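Local coordinates for protein mannan endo-1,4-beta-mannosidase (PDB 3CBW) that catalyses the endo hydrolysis of beta-1,4-mannosidic linkages in mannan, galactomannan and glucomannan, and so takes part in glucomannan degradation, at residues V41-F46 with S326-K331; A59-S64 with S312-K317; S64-S69 with G318-Y323. The protein carries 3 engineered substitutions. All blocks are in the same frame, centred on the assembly; numbering follows the deposited sequence. Where two conformers were deposited one is given.

Interaction 1 of 3, residues V41-F46 with S326-K331; sequences VLSGAF and SWTLNK
V41 and L42 pair in parallel with T328 and L329, and the side chains sort alternately onto the two faces of the sheet. On the face of L42 and L329 the two leucines lie side by side and point the same way: CG of L42 rests 4.0 Å from CD2 of L329, and CD1 of L42 also meets both methyls of its partner. L329 brings its branch there with CG anti to the backbone N (chi1 -170°). V41 and T328 share the other face; T328 CG2 lies 3.9 Å from S43 CB, while its OG1 is bonded to L322 O. Just before the strand, W327 sets the edge of its indole near V41, CE3 of W327 being 3.9 Å from V41 CG2. The backbones are laced by V41 N to W327 O, L329 N to V41 O (2.8 Å) and S43 N to L329 O. Beyond the last rung S43 OG donates to N330 OD1 at 2.7 Å, in the carbonyl plane and on a lone pair. The same hydroxyl bonds to A71 N, while N330 ND2 is held by Y323 O, which fixes the rotation of the amide. Strand 328-329 takes the start of the edge that strand 72-79 continues, where S43 and A45 bond to I72; on the other edge L42 bonds to I302 and F304 of strand 301-306. W29 of helix 21-32 packs against both leucines, and I294 of helix 287-297 against V41 and W327.

Interaction 2 of 3, residues A59-S64 with S312-K317; sequences ADRIRS and SAAVNK
R61 reaches from helix 57-66 across the loop 312-315, and CB and the guanidinium end of its side chain both meet the loop. Its CB starts 4.0 Å from CB of A314, the methyl that also sits against the backbone carbonyl of R61. With CG anti to the carbonyl carbon (chi1 -83°) and a bend at chi3, the chain passes A314, whose CB lies 4.2 Å from R61 NE, and delivers the guanidinium to the loop. There V315 CG1 comes over one face of the flat group, 3.3 Å from R61 NH1 and a little farther from CZ. R61 NH2 ends 3.2 Å from S312 CB, and is joined by a salt bridge to E58 one turn earlier in the helix. Deeper in, CG1 of I62 meets CB of A314 at 4.1 Å.

The loop is shaped from within. S312 OG accepts from A314 N at 2.9 Å, forming an ST turn, and also bonds to E58. S312 O takes N316 ND2 at 2.8 Å and V315 N from opposite faces of its carbonyl plane. S312 lies about 5 Å, side chain to side chain, from N308, a probable substrate-binding residue, so this packing borders the likely substrate site. The direct contact is mainly van der Waals, an arginine laid against alkyl groups. Because E58 serves both R61 and S312, one carboxylate is the shared polar hub of helix and loop, and it probably balances the charge of the arginine.

Interaction 3 of 3, residues S64-S69 with G318-Y323; sequences SATGQS and GASALY
T66 and S320 bring the two backbones closest, their CA atoms 5.1 Å apart, near the end of helix 57-66, with G67 at positive phi (80°) after it, and beside the start of helix 319-324. T66 carries the contact, mainly through CG2 and CB. CG2 presses on the first turn of the facing helix, 3.7 Å from A319 O and 4.0 Å from A319 CB. CB of T66 meets Y323 CB at 3.9 Å, the two side chains crossing at a slant. OG1, set between the backbone N and the carbonyl carbon (chi1 72°), points back to its own chain: it accepts from Q68 N at 3.0 Å and is bonded to I62 O. The tyrosine ring continues along the departing chain, CD2 of Y323 lying 3.9 Å from CB of Q68 and CE2 reaching the carbonyl carbon of S69. An alanine at T66 would take away CG2 and OG1, and is likely to leave a gap against A319, Q68 N without its side-chain acceptor and I62 O without its hydroxyl donor. Beyond the pair, T66 O accepts from H324, and Y323 also packs on I62 and P70. The T66 ST turn closes the end of helix 57-66, packed on the start of helix 319-324, in an alpha-to-beta connection of the TIM-barrel fold.

In the fold
After helix 21-32 the chain lays down strand 41-49, then helix 57-66 and the turn into strand 72-79; their partners in these contacts come only after most of the barrel has been built. Interaction 1 closes the longest loop, and interactions 2 and 3 are nested inside it. These two cross, since their segments alternate along the chain, and they share S64. Together the three join the first beta-alpha unit to the late region 312-331. They are also in direct touch: A45 of the strand packs on I62 of the helix that follows it, and the region of strand 328-329 is bonded to the end of helix 319-324.

Interaction 1 of 3, residues V41-F46 with S326-K331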
loop_
_atom_site.group_PDB
_atom_site.type_symbol
_atom_site.label_atom_id
_atom_site.label_comp_id
_atom_site.label_asym_id
_atom_site.label_seq_id
_atom_site.Cartn_x
_atom_site.Cartn_y
_atom_site.Cartn_z
ATOM N N VAL A 41 3.996 -14.961 5.656
ATOM C CA VAL A 41 3.598 -14.030 4.600
ATOM C C VAL A 41 2.112 -13.767 4.755
ATOM O O VAL A 41 1.299 -14.679 4.564
ATOM C CB VAL A 41 3.863 -14.587 3.172
ATOM C CG1 VAL A 41 3.485 -13.551 2.122
ATOM C CG2 VAL A 41 5.307 -14.989 2.988
ATOM N N LEU A 42 1.746 -12.538 5.118
ATOM C CA LEU A 42 0.332 -12.204 5.222
ATOM C C LEU A 42 -0.324 -12.180 3.847
ATOM O O LEU A 42 0.210 -11.594 2.912
ATOM C CB LEU A 42 0.122 -10.846 5.891
ATOM C CG LEU A 42 0.023 -10.840 7.416
ATOM C CD1 LEU A 42 1.336 -11.257 8.043
ATOM C CD2 LEU A 42 -0.372 -9.468 7.914
ATOM N N SER A 43 -1.491 -12.797 3.734
ATOM C CA SER A 43 -2.324 -12.620 2.552
ATOM C C SER A 43 -3.003 -11.254 2.588
ATOM O O SER A 43 -3.128 -10.625 3.643
ATOM C CB SER A 43 -3.354 -13.736 2.480
ATOM O OG SER A 43 -4.148 -13.710 3.652
ATOM N N GLY A 44 -3.452 -10.808 1.428
ATOM C CA GLY A 44 -4.056 -9.496 1.318
ATOM C C GLY A 44 -4.875 -9.398 0.068
ATOM O O GLY A 44 -4.588 -10.047 -0.946
ATOM N N ALA A 45 -5.893 -8.552 0.142
ATOM C CA ALA A 45 -6.732 -8.266 -1.011
ATOM C C ALA A 45 -7.206 -6.830 -0.990
ATOM O O ALA A 45 -7.487 -6.281 0.068
ATOM C CB ALA A 45 -7.934 -9.177 -1.030
ATOM N N PHE A 46 -7.291 -6.228 -2.170
ATOM C CA PHE A 46 -7.886 -4.916 -2.349
ATOM C C PHE A 46 -9.406 -5.043 -2.345
ATOM O O PHE A 46 -9.975 -5.841 -3.091
ATOM C CB PHE A 46 -7.418 -4.318 -3.666
ATOM C CG PHE A 46 -7.935 -2.935 -3.930
ATOM C CD1 PHE A 46 -7.737 -1.904 -3.004
ATOM C CD2 PHE A 46 -8.599 -2.641 -5.118
ATOM C CE1 PHE A 46 -8.184 -0.609 -3.257
ATOM C CE2 PHE A 46 -9.041 -1.344 -5.382
ATOM C CZ PHE A 46 -8.831 -0.333 -4.449
ATOM N N SER A 326 1.682 -23.408 3.778
ATOM C CA SER A 326 2.154 -23.294 5.161
ATOM C C SER A 326 2.732 -21.903 5.464
ATOM O O SER A 326 2.717 -21.463 6.604
ATOM C CB SER A 326 3.176 -24.374 5.495
ATOM O OG SER A 326 4.324 -24.215 4.705
ATOM N N TRP A 327 3.240 -21.218 4.444
ATOM C CA TRP A 327 3.789 -19.874 4.636
ATOM C C TRP A 327 2.746 -18.780 4.802
ATOM O O TRP A 327 3.061 -17.724 5.352
ATOM C CB TRP A 327 4.693 -19.509 3.473
ATOM C CG TRP A 327 6.073 -20.093 3.539
ATOM C CD1 TRP A 327 6.426 -21.357 3.925
ATOM C CD2 TRP A 327 7.285 -19.425 3.186
ATOM N NE1 TRP A 327 7.792 -21.507 3.840
ATOM C CE2 TRP A 327 8.342 -20.340 3.380
ATOM C CE3 TRP A 327 7.581 -18.139 2.716
ATOM C CZ2 TRP A 327 9.681 -20.004 3.134
ATOM C CZ3 TRP A 327 8.908 -17.804 2.473
ATOM C CH2 TRP A 327 9.943 -18.739 2.675
ATOM N N THR A 328 1.532 -19.014 4.321
ATOM C CA THR A 328 0.543 -17.939 4.244
ATOM C C THR A 328 -0.173 -17.736 5.576
ATOM O O THR A 328 -0.696 -18.679 6.166
ATOM C CB THR A 328 -0.442 -18.221 3.108
ATOM O OG1 THR A 328 0.303 -18.421 1.905
ATOM C CG2 THR A 328 -1.404 -17.057 2.910
ATOM N N LEU A 329 -0.188 -16.490 6.039
ATOM C CA LEU A 329 -0.853 -16.116 7.268
ATOM C C LEU A 329 -2.120 -15.343 6.916
ATOM O O LEU A 329 -2.062 -14.299 6.253
ATOM C CB LEU A 329 0.113 -15.278 8.105
ATOM C CG LEU A 329 -0.253 -14.956 9.549
ATOM C CD1 LEU A 329 0.992 -14.590 10.350
ATOM C CD2 LEU A 329 -1.311 -13.856 9.648
ATOM N N ASN A 330 -3.263 -15.853 7.372
ATOM C CA ASN A 330 -4.562 -15.312 7.007
ATOM C C ASN A 330 -5.238 -14.591 8.168
ATOM O O ASN A 330 -4.720 -14.573 9.290
ATOM C CB ASN A 330 -5.436 -16.437 6.449
ATOM C CG ASN A 330 -4.840 -17.035 5.198
ATOM O OD1 ASN A 330 -4.388 -16.311 4.315
ATOM N ND2 ASN A 330 -4.803 -18.352 5.122
ATOM N N LYS A 331 -6.368 -13.951 7.882
ATOM C CA LYS A 331 -7.137 -13.257 8.900
ATOM C C LYS A 331 -7.374 -14.193 10.082
ATOM O O LYS A 331 -7.744 -15.356 9.896
ATOM C CB LYS A 331 -8.475 -12.809 8.315
ATOM C CG LYS A 331 -9.215 -11.782 9.159
ATOM C CD LYS A 331 -10.624 -11.549 8.626
ATOM C CE LYS A 331 -11.303 -10.357 9.311
ATOM N NZ LYS A 331 -12.745 -10.274 8.911
#

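Interaction 2 of 3, residues A59-S64 with S312-K317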
loop_
_atom_site.group_PDB
_atom_site.type_symbol
_atom_site.label_atom_id
_atom_site.label_comp_id
_atom_site.label_asym_id
_atom_site.label_seq_id
_atom_site.Cartn_x
_atom_site.Cartn_y
_atom_site.Cartn_z
ATOM N N ALA A 59 -13.332 -9.944 0.100
ATOM C CA ALA A 59 -12.986 -10.822 1.222
ATOM C C ALA A 59 -13.901 -12.040 1.280
ATOM O O ALA A 59 -13.443 -13.156 1.496
ATOM C CB ALA A 59 -13.041 -10.061 2.535
ATOM N N ASP A 60 -15.199 -11.816 1.066
ATOM C CA ASP A 60 -16.176 -12.892 1.172
ATOM C C ASP A 60 -16.018 -13.939 0.060
ATOM O O ASP A 60 -16.168 -15.136 0.318
ATOM C CB ASP A 60 -17.603 -12.326 1.232
ATOM C CG ASP A 60 -17.880 -11.550 2.522
ATOM O OD1 ASP A 60 -17.159 -11.759 3.524
ATOM O OD2 ASP A 60 -18.830 -10.737 2.547
ATOM N N ARG A 61 -15.681 -13.484 -1.152
ATOM C CA ARG A 61 -15.418 -14.370 -2.303
ATOM C C ARG A 61 -14.182 -15.224 -2.077
ATOM O O ARG A 61 -14.155 -16.389 -2.454
ATOM C CB ARG A 61 -15.211 -13.576 -3.601
ATOM C CG ARG A 61 -16.462 -13.154 -4.337
ATOM C CD ARG A 61 -16.166 -12.865 -5.818
ATOM N NE ARG A 61 -14.883 -12.191 -6.055
ATOM C CZ ARG A 61 -14.430 -11.834 -7.257
ATOM N NH1 ARG A 61 -15.150 -12.071 -8.348
ATOM N NH2 ARG A 61 -13.257 -11.226 -7.376
ATOM N N ILE A 62 -13.143 -14.632 -1.486
ATOM C CA ILE A 62 -11.934 -15.383 -1.169
ATOM C C ILE A 62 -12.242 -16.462 -0.128
ATOM O O ILE A 62 -11.790 -17.604 -0.235
ATOM C CB ILE A 62 -10.801 -14.436 -0.699
ATOM C CG1 ILE A 62 -10.361 -13.542 -1.865
ATOM C CG2 ILE A 62 -9.635 -15.233 -0.138
ATOM C CD1 ILE A 62 -9.568 -12.334 -1.457
ATOM N N ARG A 63 -13.049 -16.097 0.864
ATOM C CA ARG A 63 -13.460 -17.055 1.878
ATOM C C ARG A 63 -14.339 -18.176 1.307
ATOM O O ARG A 63 -14.179 -19.333 1.685
ATOM C CB ARG A 63 -14.139 -16.348 3.049
ATOM C CG ARG A 63 -14.375 -17.261 4.240
ATOM C CD ARG A 63 -14.807 -16.492 5.478
ATOM N NE ARG A 63 -15.332 -17.358 6.533
ATOM C CZ ARG A 63 -14.595 -18.074 7.381
ATOM N NH1 ARG A 63 -13.266 -18.060 7.321
ATOM N NH2 ARG A 63 -15.198 -18.821 8.300
ATOM N N SER A 64 -15.243 -17.824 0.395
ATOM C CA SER A 64 -16.078 -18.827 -0.257
ATOM C C SER A 64 -15.244 -19.770 -1.119
ATOM O O SER A 64 -15.544 -20.968 -1.198
ATOM C CB SER A 64 -17.169 -18.161 -1.088
ATOM O OG SER A 64 -18.085 -17.497 -0.243
ATOM N N SER A 312 -8.276 -10.827 -8.979
ATOM C CA SER A 312 -8.546 -11.425 -7.672
ATOM C C SER A 312 -8.032 -12.842 -7.537
ATOM O O SER A 312 -8.145 -13.646 -8.463
ATOM C CB SER A 312 -10.050 -11.423 -7.390
ATOM O OG SER A 312 -10.368 -12.188 -6.234
ATOM N N ALA A 313 -7.510 -13.166 -6.358
ATOM C CA ALA A 313 -7.159 -14.548 -6.057
ATOM C C ALA A 313 -8.370 -15.461 -6.246
ATOM O O ALA A 313 -8.229 -16.583 -6.714
ATOM C CB ALA A 313 -6.637 -14.665 -4.640
ATOM N N ALA A 314 -9.564 -14.969 -5.904
ATOM C CA ALA A 314 -10.761 -15.813 -5.928
ATOM C C ALA A 314 -11.103 -16.373 -7.308
ATOM O O ALA A 314 -11.660 -17.472 -7.405
ATOM C CB ALA A 314 -11.961 -15.073 -5.345
ATOM N N VAL A 315 -10.766 -15.630 -8.362
ATOM C CA VAL A 315 -11.172 -16.001 -9.731
ATOM C C VAL A 315 -10.002 -16.490 -10.581
ATOM O O VAL A 315 -10.151 -16.742 -11.779
ATOM C CB VAL A 315 -11.906 -14.841 -10.448
ATOM C CG1 VAL A 315 -13.113 -14.391 -9.629
ATOM C CG2 VAL A 315 -10.963 -13.668 -10.723
ATOM N N ASN A 316 -8.827 -16.603 -9.968
ATOM C CA ASN A 316 -7.653 -17.053 -10.689
ATOM C C ASN A 316 -7.217 -18.411 -10.190
ATOM O O ASN A 316 -7.559 -18.816 -9.076
ATOM C CB ASN A 316 -6.526 -16.022 -10.556
ATOM C CG ASN A 316 -6.668 -14.887 -11.541
ATOM O OD1 ASN A 316 -6.369 -15.045 -12.727
ATOM N ND2 ASN A 316 -7.141 -13.736 -11.065
ATOM N N LYS A 317 -6.471 -19.145 -11.010
ATOM C CA LYS A 317 -6.075 -20.474 -10.571
ATOM C C LYS A 317 -5.088 -20.426 -9.395
ATOM O O LYS A 317 -4.373 -19.435 -9.194
ATOM C CB LYS A 317 -5.641 -21.378 -11.742
ATOM C CG LYS A 317 -4.234 -21.299 -12.223
ATOM C CD LYS A 317 -3.980 -22.320 -13.361
ATOM C CE LYS A 317 -4.680 -21.917 -14.660
ATOM N NZ LYS A 317 -4.471 -22.891 -15.794
#

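Interaction 3 of 3, residues S64-S69 with G318-Y323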
loop_
_atom_site.group_PDB
_atom_site.type_symbol
_atom_site.label_atom_id
_atom_site.label_comp_id
_atom_site.label_asym_id
_atom_site.label_seq_id
_atom_site.Cartn_x
_atom_site.Cartn_y
_atom_site.Cartn_z
ATOM N N SER A 64 -15.243 -17.824 0.395
ATOM C CA SER A 64 -16.078 -18.827 -0.257
ATOM C C SER A 64 -15.244 -19.770 -1.119
ATOM O O SER A 64 -15.544 -20.968 -1.198
ATOM C CB SER A 64 -17.169 -18.161 -1.088
ATOM O OG SER A 64 -18.085 -17.497 -0.243
ATOM N N ALA A 65 -14.186 -19.246 -1.735
ATOM C CA ALA A 65 -13.300 -20.041 -2.594
ATOM C C ALA A 65 -12.281 -20.895 -1.842
ATOM O O ALA A 65 -11.854 -21.929 -2.356
ATOM C CB ALA A 65 -12.589 -19.140 -3.614
ATOM N N THR A 66 -11.872 -20.468 -0.643
ATOM C CA THR A 66 -10.720 -21.085 0.030
ATOM C C THR A 66 -10.961 -21.462 1.489
ATOM O O THR A 66 -10.150 -22.161 2.104
ATOM C CB THR A 66 -9.483 -20.138 0.025
ATOM O OG1 THR A 66 -9.708 -19.041 0.931
ATOM C CG2 THR A 66 -9.170 -19.611 -1.381
ATOM N N GLY A 67 -12.049 -20.955 2.062
ATOM C CA GLY A 67 -12.296 -21.124 3.488
ATOM C C GLY A 67 -11.519 -20.173 4.387
ATOM O O GLY A 67 -11.680 -20.209 5.594
ATOM N N GLN A 68 -10.674 -19.328 3.799
ATOM C CA GLN A 68 -9.841 -18.396 4.546
ATOM C C GLN A 68 -10.098 -16.989 4.058
ATOM O O GLN A 68 -10.564 -16.788 2.942
ATOM C CB GLN A 68 -8.368 -18.734 4.334
ATOM C CG GLN A 68 -7.962 -20.124 4.816
ATOM C CD GLN A 68 -7.956 -20.237 6.321
ATOM O OE1 GLN A 68 -7.464 -19.352 7.030
ATOM N NE2 GLN A 68 -8.498 -21.334 6.825
ATOM N N SER A 69 -9.763 -16.008 4.891
ATOM C CA SER A 69 -9.894 -14.600 4.512
ATOM C C SER A 69 -8.522 -13.927 4.469
ATOM O O SER A 69 -7.634 -14.307 5.229
ATOM C CB SER A 69 -10.784 -13.847 5.500
ATOM O OG SER A 69 -12.081 -14.409 5.545
ATOM N N GLY A 318 -5.119 -21.472 -8.584
ATOM C CA GLY A 318 -4.194 -21.610 -7.465
ATOM C C GLY A 318 -4.585 -20.884 -6.187
ATOM O O GLY A 318 -3.787 -20.817 -5.255
ATOM N N ALA A 319 -5.812 -20.375 -6.114
ATOM C CA ALA A 319 -6.282 -19.672 -4.906
ATOM C C ALA A 319 -6.173 -20.510 -3.638
ATOM O O ALA A 319 -5.703 -20.020 -2.613
ATOM C CB ALA A 319 -7.708 -19.203 -5.090
ATOM N N SER A 320 -6.629 -21.762 -3.700
ATOM C CA SER A 320 -6.593 -22.644 -2.537
ATOM C C SER A 320 -5.161 -22.923 -2.108
ATOM O O SER A 320 -4.844 -22.865 -0.918
ATOM C CB SER A 320 -7.335 -23.952 -2.821
ATOM O OG SER A 320 -8.714 -23.709 -3.019
ATOM N N ALA A 321 -4.297 -23.210 -3.080
ATOM C CA ALA A 321 -2.891 -23.483 -2.789
ATOM C C ALA A 321 -2.204 -22.259 -2.181
ATOM O O ALA A 321 -1.394 -22.396 -1.261
ATOM C CB ALA A 321 -2.162 -23.956 -4.030
ATOM N N LEU A 322 -2.539 -21.069 -2.688
ATOM C CA LEU A 322 -2.031 -19.806 -2.139
ATOM C C LEU A 322 -2.457 -19.626 -0.682
ATOM O O LEU A 322 -1.627 -19.352 0.194
ATOM C CB LEU A 322 -2.546 -18.626 -2.973
ATOM C CG LEU A 322 -2.216 -17.214 -2.472
ATOM C CD1 LEU A 322 -0.712 -16.937 -2.609
ATOM C CD2 LEU A 322 -3.031 -16.191 -3.248
ATOM N N TYR A 323 -3.745 -19.800 -0.417
ATOM C CA TYR A 323 -4.291 -19.522 0.901
ATOM C C TYR A 323 -3.993 -20.612 1.923
ATOM O O TYR A 323 -3.963 -20.342 3.120
ATOM C CB TYR A 323 -5.782 -19.159 0.807
ATOM C CG TYR A 323 -5.961 -17.681 0.586
ATOM C CD1 TYR A 323 -5.872 -17.114 -0.688
ATOM C CD2 TYR A 323 -6.173 -16.838 1.674
ATOM C CE1 TYR A 323 -6.003 -15.742 -0.862
ATOM C CE2 TYR A 323 -6.297 -15.479 1.513
ATOM C CZ TYR A 323 -6.212 -14.930 0.245
ATOM O OH TYR A 323 -6.348 -13.569 0.110
#